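Local coordinates for outer membrane protein assembly factor BamA (Haemophilus ducreyi, PDB 4K3C), which probably works within the Bam complex to assemble and insert beta-barrel proteins into the outer membrane, at residues 344-348 / 382-388. Numbering follows the deposited sequence.
Sequences NKYYQ and KEVPFYQ
P385 lies over one face of the Y346 ring, its CD 4.1 Å from the ring centroid and 24° off the normal. This CH-pi contact is offset toward the rim, on the CD1 side. At the edge of the same ring, in its plane, sit N344 C and the CG of Q348, both from its own segment; Q388 CG comes in obliquely. A chi1 of 66° places the Y346 ring between its backbone N and carbonyl carbon, from where it reaches across to P385 and Q388. Within 382-388, P385 CB lies over one face of the Y387 ring, so the proline packs on two tyrosines.

P385 CG meets the side-chain amide of N344, 3.7 Å from OD1. That amide is buried and held from outside the two segments: OD1 by Y285 of helix 280-288, ND2 by D307. Further along, the side chains of Q348 and Q388 cross at about a right angle, with their amide planes 45° apart, and Q388 NE2 gives Q348 OE1 a weak hydrogen bond of 3.4 Å. Q388 NE2 is also 3.2 Å from Y346 OH, but the angle is too poor for a bond; that hydroxyl has a weak hydrogen bond with K336 NZ. At the opposite end K382 CB packs on N344 O, and the K345 and K382 side chains cross obliquely, K382 NZ 3.8 Å from K345 CD and K345 NZ 5.6 Å from K382 NZ.

The contact joins the start of barrel strand 346-358 to the loop that follows its neighbour, strand 366-378, within the Omp85 barrel domain. Its direct hold is mostly apolar, proline against aromatic ring, with one weak amide bond; N344 is tied to Y285 and D307, and in the loop E383 forms a salt bridge with K468, so both sides have polar ties to other parts of the chain.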
ATOM      1  N   ASN A 344      -4.305  18.594  24.117  1.00 46.39           N
ATOM      2  CA  ASN A 344      -3.106  17.831  23.691  1.00 55.85           C
ATOM      3  C   ASN A 344      -1.895  18.487  22.949  1.00 78.74           C
ATOM      4  O   ASN A 344      -0.748  18.273  23.378  1.00 78.05           O
ATOM      5  CB  ASN A 344      -3.537  16.556  22.974  1.00 41.82           C
ATOM      6  CG  ASN A 344      -3.906  15.474  23.941  1.00 50.04           C
ATOM      7  OD1 ASN A 344      -3.470  15.493  25.100  1.00 54.53           O
ATOM      8  ND2 ASN A 344      -4.712  14.520  23.487  1.00 54.60           N
ATOM      9  N   LYS A 345      -2.129  19.212  21.843  1.00 60.93           N
ATOM     10  CA  LYS A 345      -1.093  20.089  21.229  1.00 54.14           C
ATOM     11  C   LYS A 345       0.291  19.479  20.918  1.00 49.91           C
ATOM     12  O   LYS A 345       1.297  19.832  21.559  1.00 41.14           O
ATOM     13  CB  LYS A 345      -0.872  21.351  22.082  1.00 45.52           C
ATOM     14  CG  LYS A 345      -1.566  22.594  21.568  1.00 53.84           C
ATOM     15  CD  LYS A 345      -1.458  23.732  22.571  1.00 62.78           C
ATOM     16  CE  LYS A 345      -2.303  24.922  22.158  1.00 61.37           C
ATOM     17  NZ  LYS A 345      -1.483  26.015  21.576  1.00 59.25           N
ATOM     18  N   TYR A 346       0.359  18.605  19.919  1.00 39.26           N
ATOM     19  CA  TYR A 346       1.618  17.931  19.603  1.00 40.18           C
ATOM     20  C   TYR A 346       1.727  17.643  18.101  1.00 51.17           C
ATOM     21  O   TYR A 346       0.791  17.912  17.334  1.00 50.87           O
ATOM     22  CB  TYR A 346       1.722  16.630  20.394  1.00 46.91           C
ATOM     23  CG  TYR A 346       0.686  15.585  19.986  1.00 54.75           C
ATOM     24  CD1 TYR A 346      -0.627  15.642  20.470  1.00 58.62           C
ATOM     25  CD2 TYR A 346       1.013  14.554  19.108  1.00 52.99           C
ATOM     26  CE1 TYR A 346      -1.583  14.699  20.095  1.00 56.36           C
ATOM     27  CE2 TYR A 346       0.059  13.606  18.731  1.00 61.34           C
ATOM     28  CZ  TYR A 346      -1.238  13.684  19.230  1.00 56.24           C
ATOM     29  OH  TYR A 346      -2.177  12.741  18.862  1.00 49.27           O
ATOM     30  N   TYR A 347       2.867  17.104  17.673  1.00 55.94           N
ATOM     31  CA  TYR A 347       3.035  16.713  16.271  1.00 50.43           C
ATOM     32  C   TYR A 347       3.878  15.474  16.134  1.00 50.05           C
ATOM     33  O   TYR A 347       4.709  15.197  16.986  1.00 59.55           O
ATOM     34  CB  TYR A 347       3.643  17.831  15.426  1.00 41.98           C
ATOM     35  CG  TYR A 347       4.903  18.428  15.986  1.00 46.46           C
ATOM     36  CD1 TYR A 347       6.145  17.818  15.787  1.00 39.99           C
ATOM     37  CD2 TYR A 347       4.863  19.625  16.698  1.00 52.76           C
ATOM     38  CE1 TYR A 347       7.324  18.387  16.296  1.00 36.09           C
ATOM     39  CE2 TYR A 347       6.026  20.196  17.210  1.00 55.74           C
ATOM     40  CZ  TYR A 347       7.252  19.572  17.012  1.00 49.29           C
ATOM     41  OH  TYR A 347       8.388  20.150  17.533  1.00 51.86           O
ATOM     42  N   GLN A 348       3.654  14.729  15.060  1.00 37.46           N
ATOM     43  CA  GLN A 348       4.421  13.526  14.802  1.00 37.79           C
ATOM     44  C   GLN A 348       4.925  13.558  13.353  1.00 42.15           C
ATOM     45  O   GLN A 348       4.254  14.085  12.486  1.00 51.78           O
ATOM     46  CB  GLN A 348       3.575  12.276  15.078  1.00 37.58           C
ATOM     47  CG  GLN A 348       2.725  12.360  16.350  1.00 51.72           C
ATOM     48  CD  GLN A 348       2.264  10.995  16.874  1.00 66.02           C
ATOM     49  OE1 GLN A 348       1.107  10.594  16.690  1.00 64.17           O
ATOM     50  NE2 GLN A 348       3.169  10.286  17.549  1.00 74.84           N
ATOM     51  N   LYS A 382       2.682  21.905  26.718  1.00 54.78           N
ATOM     52  CA  LYS A 382       2.028  20.618  26.859  1.00 54.45           C
ATOM     53  C   LYS A 382       3.044  19.520  26.629  1.00 49.20           C
ATOM     54  O   LYS A 382       3.992  19.705  25.867  1.00 46.84           O
ATOM     55  CB  LYS A 382       0.898  20.492  25.842  1.00 39.72           C
ATOM     56  CG  LYS A 382      -0.156  21.557  26.001  1.00 41.90           C
ATOM     57  CD  LYS A 382      -0.976  21.356  27.269  1.00 47.96           C
ATOM     58  CE  LYS A 382      -1.922  22.517  27.480  1.00 54.27           C
ATOM     59  NZ  LYS A 382      -2.411  23.029  26.167  1.00 58.13           N
ATOM     60  N   GLU A 383       2.846  18.379  27.280  1.00 48.03           N
ATOM     61  CA  GLU A 383       3.682  17.218  27.015  1.00 54.60           C
ATOM     62  C   GLU A 383       3.034  16.318  25.959  1.00 50.95           C
ATOM     63  O   GLU A 383       1.828  16.341  25.767  1.00 44.20           O
ATOM     64  CB  GLU A 383       3.948  16.439  28.308  1.00 58.81           C
ATOM     65  CG  GLU A 383       5.423  16.293  28.638  1.00 62.44           C
ATOM     66  CD  GLU A 383       6.102  17.634  28.834  1.00 63.66           C
ATOM     67  OE1 GLU A 383       5.821  18.276  29.863  1.00 64.66           O
ATOM     68  OE2 GLU A 383       6.906  18.048  27.964  1.00 61.56           O
ATOM     69  N   VAL A 384       3.842  15.534  25.260  1.00 59.93           N
ATOM     70  CA  VAL A 384       3.290  14.554  24.335  1.00 55.70           C
ATOM     71  C   VAL A 384       2.467  13.537  25.123  1.00 47.04           C
ATOM     72  O   VAL A 384       2.908  13.037  26.155  1.00 54.18           O
ATOM     73  CB  VAL A 384       4.401  13.840  23.529  1.00 56.00           C
ATOM     74  CG1 VAL A 384       3.826  12.656  22.801  1.00 32.36           C
ATOM     75  CG2 VAL A 384       5.085  14.815  22.547  1.00 33.59           C
ATOM     76  N   PRO A 385       1.257  13.248  24.659  1.00 40.52           N
ATOM     77  CA  PRO A 385       0.413  12.302  25.391  1.00 49.14           C
ATOM     78  C   PRO A 385       1.113  10.954  25.519  1.00 49.46           C
ATOM     79  O   PRO A 385       1.396  10.364  24.483  1.00 46.69           O
ATOM     80  CB  PRO A 385      -0.810  12.151  24.483  1.00 47.80           C
ATOM     81  CG  PRO A 385      -0.847  13.359  23.654  1.00 36.55           C
ATOM     82  CD  PRO A 385       0.581  13.815  23.483  1.00 43.51           C
ATOM     83  N   PHE A 386       1.351  10.477  26.744  1.00 49.84           N
ATOM     84  CA  PHE A 386       2.189   9.292  26.995  1.00 50.87           C
ATOM     85  C   PHE A 386       1.808   8.024  26.242  1.00 44.81           C
ATOM     86  O   PHE A 386       2.640   7.137  26.029  1.00 40.24           O
ATOM     87  CB  PHE A 386       2.271   8.977  28.490  1.00 55.37           C
ATOM     88  CG  PHE A 386       0.936   8.691  29.139  1.00 52.86           C
ATOM     89  CD1 PHE A 386       0.361   7.432  29.070  1.00 40.17           C
ATOM     90  CD2 PHE A 386       0.280   9.679  29.860  1.00 61.20           C
ATOM     91  CE1 PHE A 386      -0.852   7.176  29.691  1.00 45.67           C
ATOM     92  CE2 PHE A 386      -0.944   9.428  30.482  1.00 54.80           C
ATOM     93  CZ  PHE A 386      -1.509   8.179  30.398  1.00 42.89           C
ATOM     94  N   TYR A 387       0.551   7.932  25.849  1.00 32.44           N
ATOM     95  CA  TYR A 387       0.078   6.760  25.129  1.00 40.00           C
ATOM     96  C   TYR A 387       0.351   6.875  23.646  1.00 38.23           C
ATOM     97  O   TYR A 387      -0.095   6.045  22.865  1.00 42.76           O
ATOM     98  CB  TYR A 387      -1.420   6.556  25.365  1.00 45.82           C
ATOM     99  CG  TYR A 387      -2.300   7.775  25.123  1.00 40.49           C
ATOM    100  CD1 TYR A 387      -2.559   8.688  26.137  1.00 41.25           C
ATOM    101  CD2 TYR A 387      -2.888   7.993  23.888  1.00 32.80           C
ATOM    102  CE1 TYR A 387      -3.374   9.784  25.922  1.00 46.60           C
ATOM    103  CE2 TYR A 387      -3.705   9.082  23.661  1.00 38.10           C
ATOM    104  CZ  TYR A 387      -3.954   9.973  24.679  1.00 49.15           C
ATOM    105  OH  TYR A 387      -4.780  11.059  24.452  1.00 50.48           O
ATOM    106  N   GLN A 388       1.068   7.928  23.275  1.00 44.00           N
ATOM    107  CA  GLN A 388       1.378   8.234  21.889  1.00 42.76           C
ATOM    108  C   GLN A 388       2.886   8.101  21.698  1.00 51.27           C
ATOM    109  O   GLN A 388       3.445   8.607  20.729  1.00 56.11           O
ATOM    110  CB  GLN A 388       0.955   9.671  21.591  1.00 44.01           C
ATOM    111  CG  GLN A 388       0.509   9.916  20.177  1.00 58.76           C
ATOM    112  CD  GLN A 388      -0.928   9.494  19.947  1.00 66.01           C
ATOM    113  OE1 GLN A 388      -1.598   9.014  20.858  1.00 60.64           O
ATOM    114  NE2 GLN A 388      -1.409   9.676  18.722  1.00 75.95           N
TER